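Particle-associated lyase (Acinetobacter bacteriophage AP22, PDB 4Y9V) binds a capsular saccharide of Acinetobacter baumannii and, as a trimeric phage tailspike, probably degrades the host capsule by lyase action. Local coordinates at residues A567-A571 and T572-E576; S36-E39 and V40-T44; D129-K132 and N133-S137; N502-L505 and I506-S509; I439-S442 and N443-E447. One frame throughout, in Å; residues are numbered along the deposited sequence.

Contact 1: A567-A571 and T572-E576; sequences ASWDA and TFFNE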
# COMPACT_ATOMS: atom_id res chain seq x y z
N ALA A 567 35.84 20.00 31.24
CA ALA A 567 34.97 20.89 32.00
C ALA A 567 34.61 22.11 31.15
O ALA A 567 35.34 22.55 30.25
CB ALA A 567 35.68 21.37 33.26
N SER A 568 33.49 22.71 31.50
CA SER A 568 32.97 23.86 30.77
C SER A 568 34.05 24.93 30.59
O SER A 568 34.69 25.38 31.56
CB SER A 568 31.81 24.51 31.52
OG SER A 568 30.68 23.66 31.57
N TRP A 569 34.19 25.43 29.37
CA TRP A 569 35.10 26.54 29.10
C TRP A 569 34.70 27.77 29.90
O TRP A 569 33.54 28.11 30.08
CB TRP A 569 35.06 26.93 27.62
CG TRP A 569 35.86 26.07 26.70
CD1 TRP A 569 36.77 25.12 27.05
CD2 TRP A 569 35.89 26.15 25.27
NE1 TRP A 569 37.34 24.59 25.93
CE2 TRP A 569 36.84 25.21 24.82
CE3 TRP A 569 35.23 26.95 24.32
CZ2 TRP A 569 37.14 25.05 23.48
CZ3 TRP A 569 35.54 26.77 22.99
CH2 TRP A 569 36.49 25.81 22.57
N ASP A 570 35.77 28.47 30.32
CA ASP A 570 35.68 29.85 30.78
C ASP A 570 36.78 30.63 30.06
O ASP A 570 37.46 30.10 29.17
CB ASP A 570 35.70 29.93 32.29
CG ASP A 570 36.96 29.37 32.90
OD1 ASP A 570 38.00 29.46 32.25
OD2 ASP A 570 36.91 28.77 33.98
N ALA A 571 36.99 31.89 30.43
CA ALA A 571 38.00 32.72 29.77
C ALA A 571 39.42 32.23 29.98
O ALA A 571 40.31 32.67 29.25
CB ALA A 571 37.83 34.17 30.17
N THR A 572 39.65 31.36 30.98
CA THR A 572 41.01 30.82 31.18
C THR A 572 41.44 29.86 30.11
O THR A 572 42.63 29.54 29.97
CB THR A 572 41.22 30.15 32.57
OG1 THR A 572 40.53 28.91 32.63
CG2 THR A 572 40.81 31.09 33.71
N PHE A 573 40.51 29.29 29.31
CA PHE A 573 40.93 28.27 28.36
C PHE A 573 41.88 28.89 27.30
O PHE A 573 42.88 28.26 26.96
CB PHE A 573 39.72 27.56 27.70
CG PHE A 573 40.13 26.38 26.90
CD1 PHE A 573 40.47 25.18 27.51
CD2 PHE A 573 40.22 26.44 25.52
CE1 PHE A 573 40.85 24.10 26.77
CE2 PHE A 573 40.62 25.34 24.78
CZ PHE A 573 40.94 24.16 25.42
N PHE A 574 41.53 30.07 26.79
CA PHE A 574 42.29 30.70 25.74
C PHE A 574 43.13 31.90 26.22
O PHE A 574 43.74 32.56 25.38
CB PHE A 574 41.39 31.16 24.58
CG PHE A 574 40.81 29.98 23.80
CD1 PHE A 574 41.62 29.11 23.11
CD2 PHE A 574 39.43 29.77 23.77
CE1 PHE A 574 41.10 28.05 22.39
CE2 PHE A 574 38.91 28.69 23.06
CZ PHE A 574 39.73 27.85 22.36
N ASN A 575 43.17 32.13 27.54
CA ASN A 575 43.95 33.25 28.07
C ASN A 575 44.81 32.80 29.23
O ASN A 575 44.35 32.20 30.19
CB ASN A 575 42.99 34.38 28.57
CG ASN A 575 42.34 35.01 27.39
OD1 ASN A 575 42.92 35.86 26.70
ND2 ASN A 575 41.15 34.52 27.03
N GLU A 576 46.09 33.21 29.11
CA GLU A 576 47.10 32.93 30.14
C GLU A 576 46.84 33.72 31.42
O GLU A 576 47.13 33.23 32.52
CB GLU A 576 48.48 33.30 29.58
CG GLU A 576 48.88 32.37 28.42
CD GLU A 576 48.24 32.63 27.06
OE1 GLU A 576 47.79 33.75 26.79
OE2 GLU A 576 48.22 31.73 26.25
O HOH W 1 38.81 30.96 26.81

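Contact 2: S36-E39 and V40-T44; sequences SQQE and VNDLT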
# COMPACT_ATOMS: atom_id res chain seq x y z
N SER A 36 -43.26 -31.63 -19.26
CA SER A 36 -42.76 -32.88 -19.76
C SER A 36 -41.27 -33.04 -19.44
O SER A 36 -40.56 -32.09 -19.15
CB SER A 36 -42.94 -33.00 -21.27
OG SER A 36 -41.97 -32.23 -21.96
N GLN A 37 -40.79 -34.29 -19.61
CA GLN A 37 -39.35 -34.52 -19.43
C GLN A 37 -38.57 -33.74 -20.48
O GLN A 37 -37.45 -33.29 -20.18
CB GLN A 37 -39.05 -36.02 -19.52
CG GLN A 37 -37.60 -36.32 -19.24
CD GLN A 37 -37.27 -35.96 -17.80
OE1 GLN A 37 -38.00 -36.35 -16.88
NE2 GLN A 37 -36.15 -35.26 -17.58
N GLN A 38 -39.08 -33.59 -21.69
CA GLN A 38 -38.38 -32.74 -22.67
C GLN A 38 -38.23 -31.33 -22.15
O GLN A 38 -37.17 -30.71 -22.30
CB GLN A 38 -39.06 -32.74 -24.03
CG GLN A 38 -38.27 -32.01 -25.09
CD GLN A 38 -36.94 -32.67 -25.34
OE1 GLN A 38 -36.89 -33.83 -25.79
NE2 GLN A 38 -35.85 -31.98 -25.05
N GLU A 39 -39.29 -30.79 -21.56
CA GLU A 39 -39.23 -29.43 -21.00
C GLU A 39 -38.25 -29.34 -19.85
O GLU A 39 -37.54 -28.35 -19.70
CB GLU A 39 -40.63 -28.98 -20.58
CG GLU A 39 -41.59 -28.83 -21.73
CD GLU A 39 -42.93 -28.39 -21.23
OE1 GLU A 39 -43.22 -27.17 -21.23
OE2 GLU A 39 -43.72 -29.25 -20.78
N VAL A 40 -38.15 -30.39 -19.01
CA VAL A 40 -37.12 -30.40 -17.97
C VAL A 40 -35.75 -30.33 -18.65
O VAL A 40 -34.90 -29.53 -18.27
CB VAL A 40 -37.23 -31.65 -17.07
CG1 VAL A 40 -36.05 -31.72 -16.12
CG2 VAL A 40 -38.55 -31.70 -16.30
N ASN A 41 -35.52 -31.20 -19.60
CA ASN A 41 -34.24 -31.25 -20.32
C ASN A 41 -33.90 -29.89 -20.93
O ASN A 41 -32.73 -29.49 -20.92
CB ASN A 41 -34.26 -32.31 -21.40
CG ASN A 41 -34.41 -33.75 -20.91
OD1 ASN A 41 -34.34 -34.04 -19.73
ND2 ASN A 41 -34.58 -34.65 -21.88
N ASP A 42 -34.87 -29.23 -21.49
CA ASP A 42 -34.68 -27.97 -22.20
C ASP A 42 -34.18 -26.85 -21.29
O ASP A 42 -33.67 -25.85 -21.80
CB ASP A 42 -35.99 -27.53 -22.85
CG ASP A 42 -36.49 -28.33 -24.03
OD1 ASP A 42 -35.70 -29.11 -24.61
OD2 ASP A 42 -37.71 -28.19 -24.33
N LEU A 43 -34.33 -27.00 -19.98
CA LEU A 43 -33.85 -25.99 -19.03
C LEU A 43 -32.33 -25.91 -18.98
O LEU A 43 -31.82 -24.91 -18.45
CB LEU A 43 -34.45 -26.23 -17.65
CG LEU A 43 -35.97 -26.03 -17.59
CD1 LEU A 43 -36.51 -26.64 -16.32
CD2 LEU A 43 -36.35 -24.58 -17.73
N THR A 44 -31.62 -26.90 -19.46
CA THR A 44 -30.18 -26.92 -19.45
C THR A 44 -29.65 -27.23 -20.86
O THR A 44 -30.03 -28.26 -21.42
CB THR A 44 -29.63 -27.97 -18.51
OG1 THR A 44 -30.30 -27.81 -17.24
CG2 THR A 44 -28.15 -27.89 -18.31

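Contact 3: D129-K132 and N133-S137; sequences DIVK and NQSQS. With EDO (1,2-ethanediol), chain D.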
# COMPACT_ATOMS: atom_id res chain seq x y z
N ASP A 129 -17.03 23.22 -23.72
CA ASP A 129 -15.66 22.88 -23.41
C ASP A 129 -15.61 22.14 -22.06
O ASP A 129 -16.29 22.50 -21.09
CB ASP A 129 -14.82 24.14 -23.36
CG ASP A 129 -14.68 24.86 -24.70
OD1 ASP A 129 -14.87 24.26 -25.76
OD2 ASP A 129 -14.33 26.06 -24.67
N ILE A 130 -14.80 21.11 -22.02
CA ILE A 130 -14.53 20.30 -20.82
C ILE A 130 -13.15 20.66 -20.28
O ILE A 130 -12.17 20.68 -21.05
CB ILE A 130 -14.64 18.82 -21.18
CG1 ILE A 130 -16.08 18.44 -21.55
CG2 ILE A 130 -14.12 17.95 -20.03
CD1 ILE A 130 -16.22 17.05 -22.10
N VAL A 131 -13.08 20.90 -18.99
CA VAL A 131 -11.87 21.30 -18.28
C VAL A 131 -11.36 20.14 -17.43
O VAL A 131 -12.04 19.63 -16.53
CB VAL A 131 -12.13 22.53 -17.41
CG1 VAL A 131 -10.86 22.93 -16.66
CG2 VAL A 131 -12.66 23.68 -18.26
N LYS A 132 -10.10 19.74 -17.69
CA LYS A 132 -9.42 18.66 -16.99
C LYS A 132 -9.50 18.88 -15.48
O LYS A 132 -9.19 19.95 -14.96
CB LYS A 132 -7.96 18.56 -17.47
CG LYS A 132 -7.10 17.53 -16.74
CD LYS A 132 -5.66 17.35 -17.22
CE LYS A 132 -4.94 16.23 -16.47
NZ LYS A 132 -3.74 15.68 -17.15
N ASN A 133 -9.89 17.81 -14.78
CA ASN A 133 -9.96 17.72 -13.34
C ASN A 133 -11.03 18.59 -12.71
O ASN A 133 -11.08 18.66 -11.50
CB ASN A 133 -8.58 17.95 -12.68
CG ASN A 133 -7.62 16.85 -13.04
OD1 ASN A 133 -7.97 15.68 -13.13
ND2 ASN A 133 -6.36 17.27 -13.23
N GLN A 134 -11.89 19.22 -13.51
CA GLN A 134 -12.84 20.18 -13.01
C GLN A 134 -14.26 19.87 -13.46
O GLN A 134 -15.18 19.82 -12.63
CB GLN A 134 -12.45 21.63 -13.35
CG GLN A 134 -11.09 21.99 -12.77
CD GLN A 134 -10.71 23.41 -12.88
OE1 GLN A 134 -11.48 24.25 -13.31
NE2 GLN A 134 -9.53 23.71 -12.41
N SER A 135 -14.49 19.68 -14.75
CA SER A 135 -15.83 19.50 -15.23
C SER A 135 -16.44 18.17 -14.75
O SER A 135 -15.78 17.15 -14.72
CB SER A 135 -15.86 19.48 -16.75
OG SER A 135 -15.37 20.67 -17.32
N GLN A 136 -17.75 18.23 -14.49
CA GLN A 136 -18.58 17.04 -14.23
C GLN A 136 -19.82 17.05 -15.13
O GLN A 136 -20.76 16.30 -14.87
CB GLN A 136 -18.97 16.89 -12.77
CG GLN A 136 -19.85 18.01 -12.23
CD GLN A 136 -20.09 17.88 -10.74
OE1 GLN A 136 -20.76 16.94 -10.29
NE2 GLN A 136 -19.51 18.74 -9.95
N SER A 137 -19.81 17.87 -16.17
CA SER A 137 -20.91 17.92 -17.11
C SER A 137 -20.37 18.47 -18.42
O SER A 137 -19.32 19.10 -18.49
CB SER A 137 -22.06 18.80 -16.64
OG SER A 137 -21.57 20.15 -16.46
C1 EDO D . -0.20 11.93 -18.25
O1 EDO D . 0.38 12.90 -19.01
C2 EDO D . -0.90 12.45 -17.04
O2 EDO D . -2.09 13.13 -17.41
O HOH W 2 -18.58 21.26 -20.20

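Contact 4: N502-L505 and I506-S509; sequences NPYL and IYPS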
# COMPACT_ATOMS: atom_id res chain seq x y z
N ASN A 502 31.01 8.17 -3.61
CA ASN A 502 31.26 9.62 -3.54
C ASN A 502 30.45 10.35 -4.61
O ASN A 502 31.05 10.94 -5.52
CB ASN A 502 32.75 9.86 -3.68
CG ASN A 502 33.24 11.27 -3.60
OD1 ASN A 502 32.68 12.11 -2.80
ND2 ASN A 502 34.25 11.57 -4.33
N PRO A 503 29.12 10.27 -4.54
CA PRO A 503 28.31 10.78 -5.65
C PRO A 503 28.05 12.25 -5.52
O PRO A 503 28.03 12.83 -4.43
CB PRO A 503 27.00 10.04 -5.44
CG PRO A 503 26.88 9.94 -3.92
CD PRO A 503 28.33 9.69 -3.48
N TYR A 504 27.71 12.88 -6.68
CA TYR A 504 26.98 14.11 -6.66
C TYR A 504 25.52 13.84 -6.25
O TYR A 504 24.88 12.94 -6.78
CB TYR A 504 26.96 14.76 -8.04
CG TYR A 504 28.28 15.36 -8.45
CD1 TYR A 504 28.61 16.66 -8.05
CD2 TYR A 504 29.21 14.64 -9.17
CE1 TYR A 504 29.81 17.21 -8.39
CE2 TYR A 504 30.43 15.20 -9.54
CZ TYR A 504 30.70 16.51 -9.12
OH TYR A 504 31.92 17.04 -9.50
N LEU A 505 24.99 14.69 -5.38
CA LEU A 505 23.55 14.69 -5.12
C LEU A 505 22.81 15.09 -6.39
O LEU A 505 21.87 14.45 -6.83
CB LEU A 505 23.26 15.59 -3.94
CG LEU A 505 23.86 15.11 -2.61
CD1 LEU A 505 23.92 16.22 -1.59
CD2 LEU A 505 23.06 13.94 -2.05
N ILE A 506 23.29 16.20 -6.99
CA ILE A 506 22.78 16.73 -8.26
C ILE A 506 24.01 17.00 -9.11
O ILE A 506 24.91 17.72 -8.67
CB ILE A 506 21.94 18.01 -8.05
CG1 ILE A 506 20.78 17.75 -7.10
CG2 ILE A 506 21.50 18.54 -9.40
CD1 ILE A 506 19.96 18.98 -6.80
N TYR A 507 24.08 16.40 -10.29
CA TYR A 507 25.25 16.57 -11.14
C TYR A 507 25.21 17.97 -11.77
O TYR A 507 24.19 18.35 -12.34
CB TYR A 507 25.29 15.47 -12.22
CG TYR A 507 26.63 15.48 -12.90
CD1 TYR A 507 27.67 14.75 -12.36
CD2 TYR A 507 26.90 16.29 -14.00
CE1 TYR A 507 28.92 14.74 -12.92
CE2 TYR A 507 28.16 16.34 -14.53
CZ TYR A 507 29.17 15.58 -13.99
OH TYR A 507 30.43 15.61 -14.59
N PRO A 508 26.34 18.71 -11.72
CA PRO A 508 26.34 20.09 -12.23
C PRO A 508 26.59 20.16 -13.73
O PRO A 508 27.61 19.70 -14.21
CB PRO A 508 27.53 20.70 -11.47
CG PRO A 508 28.45 19.58 -11.21
CD PRO A 508 27.56 18.38 -10.95
N SER A 509 25.68 20.84 -14.43
CA SER A 509 25.86 21.19 -15.84
C SER A 509 24.89 22.31 -16.12
O SER A 509 24.13 22.75 -15.27
CB SER A 509 25.67 19.95 -16.75
OG SER A 509 24.36 19.43 -16.62

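Contact 5: I439-S442 and N443-E447; sequences IRQS and NALNE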
# COMPACT_ATOMS: atom_id res chain seq x y z
N ILE A 439 17.38 12.30 -16.68
CA ILE A 439 16.44 12.71 -17.73
C ILE A 439 17.29 13.47 -18.78
O ILE A 439 17.98 14.42 -18.41
CB ILE A 439 15.33 13.60 -17.21
CG1 ILE A 439 14.54 12.96 -16.04
CG2 ILE A 439 14.42 14.04 -18.38
CD1 ILE A 439 13.72 11.74 -16.45
N ARG A 440 17.20 13.06 -20.05
CA ARG A 440 17.83 13.76 -21.13
C ARG A 440 16.80 14.18 -22.17
O ARG A 440 15.87 13.44 -22.46
CB ARG A 440 18.89 12.93 -21.85
CG ARG A 440 20.02 12.39 -20.97
CD ARG A 440 20.90 13.44 -20.37
NE ARG A 440 21.70 14.23 -21.33
CZ ARG A 440 22.89 13.86 -21.76
NH1 ARG A 440 23.42 12.70 -21.48
NH2 ARG A 440 23.59 14.74 -22.51
N GLN A 441 17.00 15.35 -22.75
CA GLN A 441 16.32 15.73 -23.99
C GLN A 441 17.03 15.08 -25.15
O GLN A 441 18.26 15.14 -25.26
CB GLN A 441 16.25 17.25 -24.12
CG GLN A 441 15.59 17.71 -25.41
CD GLN A 441 15.37 19.21 -25.45
OE1 GLN A 441 15.29 19.86 -24.39
NE2 GLN A 441 15.25 19.75 -26.65
N SER A 442 16.28 14.46 -26.06
CA SER A 442 16.87 13.87 -27.25
C SER A 442 17.45 14.96 -28.16
O SER A 442 16.86 16.00 -28.36
CB SER A 442 15.76 13.16 -28.03
OG SER A 442 16.30 12.60 -29.20
N ASN A 443 18.57 14.61 -28.81
CA ASN A 443 19.05 15.49 -29.87
C ASN A 443 18.06 15.61 -31.00
O ASN A 443 18.08 16.64 -31.72
CB ASN A 443 20.43 15.03 -30.38
CG ASN A 443 21.50 15.48 -29.41
OD1 ASN A 443 21.46 16.64 -28.95
ND2 ASN A 443 22.47 14.68 -29.10
N ALA A 444 17.15 14.66 -31.18
CA ALA A 444 16.14 14.74 -32.25
C ALA A 444 15.09 15.79 -31.96
O ALA A 444 14.36 16.13 -32.87
CB ALA A 444 15.51 13.36 -32.44
N LEU A 445 14.93 16.27 -30.72
CA LEU A 445 14.03 17.34 -30.40
C LEU A 445 14.86 18.64 -30.51
O LEU A 445 15.53 19.04 -29.55
CB LEU A 445 13.38 17.19 -29.03
CG LEU A 445 12.38 18.28 -28.69
CD1 LEU A 445 11.21 18.34 -29.68
CD2 LEU A 445 11.83 18.04 -27.30
N ASN A 446 14.90 19.21 -31.69
CA ASN A 446 15.82 20.33 -31.98
C ASN A 446 15.08 21.65 -31.78
O ASN A 446 14.94 22.47 -32.69
CB ASN A 446 16.42 20.21 -33.36
CG ASN A 446 17.55 21.24 -33.55
OD1 ASN A 446 18.09 21.90 -32.65
ND2 ASN A 446 17.84 21.40 -34.84
N GLU A 447 14.60 21.85 -30.56
CA GLU A 447 13.92 23.07 -30.10
C GLU A 447 13.89 23.03 -28.58
O GLU A 447 13.99 21.97 -27.99
CB GLU A 447 12.56 23.23 -30.70
CG GLU A 447 11.62 22.13 -30.30
CD GLU A 447 10.32 22.18 -31.03
OE1 GLU A 447 10.28 22.60 -32.20
OE2 GLU A 447 9.29 21.79 -30.47

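Contact 1: A567-A571 and T572-E576
Phe573 CG lies anti to its backbone N (chi1 -171°), which carries the phenyl ring over the indole of Trp569, itself held beside its own N. The two overlap as a face-to-face stack, with the five-membered ring of Trp569 and the phenyl ring of Phe573 4.0 Å apart at their centroids and 27° from coplanar. Trp569 NE1 sits over the middle of the phenyl ring, 3.4 Å from Phe573 CD2. Phe574 uses the same indole face differently, presenting its edge to the six-membered ring at an interplanar angle of 73°; Phe574 CE2 comes within 3.8 Å of Trp569 CH2. This aromatic cluster is folded up by a type I beta turn from Asp570 to Phe573, in a long loop of the C-terminal Ig-like domain. The turn closes with a bond of 3.2 Å from Phe573 N to Asp570 O, and a water links that same oxygen to Phe574 N. Asp570 OD1 is doubly gripped: it accepts from Thr572 N at 2.8 Å, completing an Asx turn, and on its syn lone pair from Thr572 OG1 at 2.6 Å. Further along, Asn575 ND2 donates to Ala571 O at 3.0 Å, with each partner lying in the plane of the other's group, while Asn575 OD1 takes the backbone N-H of Arg584. Lys612 makes a cation-pi contact with Phe573, and Val589 of the second subunit packs against Trp569.

Contact 2: S36-E39 and V40-T44
Gln37 and Asn41 cross at about a right angle, their amide planes 52° apart, one helical turn from each other. Gln37 NE2 donates to Asn41 OD1 at 3.1 Å; the acceptor lies in the plane of the donor amide, but the donor stands above the plane of the Asn41 carbonyl. A second pair repeats the scheme one residue on. Gln38 and Asp42 also cross nearly perpendicularly, the amide and carboxylate planes are 31° apart, and Gln38 NE2 reaches Asp42 OD1 at 2.9 Å from above the carboxylate plane. In both glutamines CG is anti to the backbone N and the chain then bends at chi2 (65° in Gln37), which folds the amide forward along the helix toward its partner. Val40 sits beside the first pair, with CG1 3.8 Å from Gln37 NE2. Other bonds of these amides cross to neighbouring subunits: Gln37 OE1 accepts from Asn41 ND2 of the third subunit, Asn41 ND2 donates to Gln37 OE1 of the second, while Gln38 OE1 accepts from Lys32 N of the second subunit and Gln38 NE2 also bonds Asp31 there. The same amides therefore brace the helix and tie the trimer together. At the start of helix 37-42, Glu39 N donates to Ser36 OG at 3.1 Å, and Ser36 N answers by donating to Glu39 OE2 at 2.9 Å. The nearby helix start probably favours the negative charge on Glu39. This reciprocal pair is a capping box, with Ser36 as N-cap, at the head of a short helix in the N-terminal trimer interface.

Contact 3: D129-K132 and N133-S137
A type II beta turn from Val131 to Gln134 reverses the chain between strands 113-125 and 137-139, with Asn133 taking the left-handed backbone conformation at its third position. Val131 O accepts two bonds. Ser135 N reaches it at 3.0 Å along a nearly straight bond in the carbonyl plane, and Gln134 N, which closes the turn, comes from above that plane at 3.1 Å. Returning the favour, Ser135 OG accepts from Val131 N at 2.8 Å, so both backbone polar atoms of Val131 are tied to the arm that follows. The serine oxygen can do this because it lies beside its own backbone N (chi1 -60°). Ile130 CG2 packs against Ser135 CB at 4.0 Å, and Val131 CG1 lies alongside the Gln134 amide, 3.7 Å from OE1. The turn belongs to the first Ig-like domain of the tailspike, where Asn133 OD1 bonds Arg342, next to strand 343-346 of the beta-helix, and Tyr394 of the third subunit packs against the Asn133 side chain. Lys132 and Asn133 run side by side; the lysine is fully extended, and in one of its two conformers NZ donates to O2 of a 1,2-ethanediol at 3.0 Å. That molecule, probably from the crystallisation liquor, is also held by Glu341, Arg382 and Gly383. A water whose oxygen is 2.8 Å from Asp129 O also donates to Ser137 O across the mouth of the turn.

Contact 4: N502-L505 and I506-S509
Tyr504, Tyr507 and Pro508 pack together where the chain turns a corner at Leu505, between strands 486-496 and 518-531, near the end of the beta-helix that characterises pectin lyase-like proteins. The aromatic contact is a T-shaped pair. Tyr507 directs its edge at the face of Tyr504, with centroids 5.0 Å apart and planes at 69°, and Tyr507 CD1 comes to 3.5 Å from Tyr504 CD2. With CG opposite its backbone N (chi1 -168°), Tyr507 brings its ring to that of Tyr504, which stays beside its own N. The second kind of contact is CH-pi. Pro508 CD lies over a face of Tyr504, 3.8 Å from the ring centroid but displaced toward the rim at CD1 and CE1. Cations join from nearby loops, Lys549 with Tyr504 and Arg469 with Tyr507, each a cation-pi contact; Trp473 adds another edge-to-face partner for Tyr507. Aliphatic packing takes the other direction: Leu505 and Ile506 both rest on Val491 of one flanking strand and Gln521 of the other. Polar bonding contributes nothing between 502-505 and 506-509, which share no hydrogen bond. At the corner itself the backbone N of Ile506 is buried, with no hydrogen-bond partner in the model.

Contact 5: I439-S442 and N443-E447
The side-chain amide of Gln441 has Leu445 over one face and two backbone carbonyls at its nitrogen end. Leu445 CD2 stands above Gln441 NE2 at 3.9 Å, somewhat off the normal, with Leu445 CG beside it at 3.8 Å. Both N-H bonds of that nitrogen are in use. The one on the CG side donates to Leu445 O at 3.0 Å, with the acceptor practically in the amide plane; the one on the OE1 side donates to Glu447 O at 2.9 Å, with the acceptor tilted 18° out of it. Two bonds from one nitrogen fix the rotation of the amide and pin two carbonyls that lie two residues apart. Gln441 reaches them with an extended chain, its CG opposite the backbone N (chi1 178°). Between those carbonyls Asn446 is the centre of an inverse gamma turn, whose Glu447 N to Leu445 O bond is weak at 3.1 Å. Ser442 organises the step before. Its hydroxyl oxygen OG accepts from Ala444 N at 3.0 Å, and its carbonyl O accepts from Leu445 N at 3.1 Å, the donor standing well above the carbonyl plane. Arg481 bonds the carbonyl oxygens of Ser442 and Asn443, holding the bend against the loop that follows strand 470-476. Nested here are an ST turn at Ser442 and a type I beta turn from Ser442 to Leu445, which together lead the chain out of strand 435-441 of a parallel beta-helix with the pectin lyase-like fold.

How the contacts relate
Along the chain the contacts come in the order 2, 3, 5, 4, 1, and they sample an elongated trimeric tailspike from end to end. Contacts 2 and 1 lie on opposite sides of the chain's centre, their own centres 108 Å apart, and both touch the second subunit, so each end of the molecule takes part in trimer contacts. Contact 3, in the first Ig-like domain, also meets the third subunit, as contact 2 does. Contacts 5 and 4 are the nearest neighbours, 21 Å between centres; both border strand 470-476 of the beta-helix and touch no other chain. Contact 1 belongs to the second Ig-like domain, its centre 42 Å from that of contact 4.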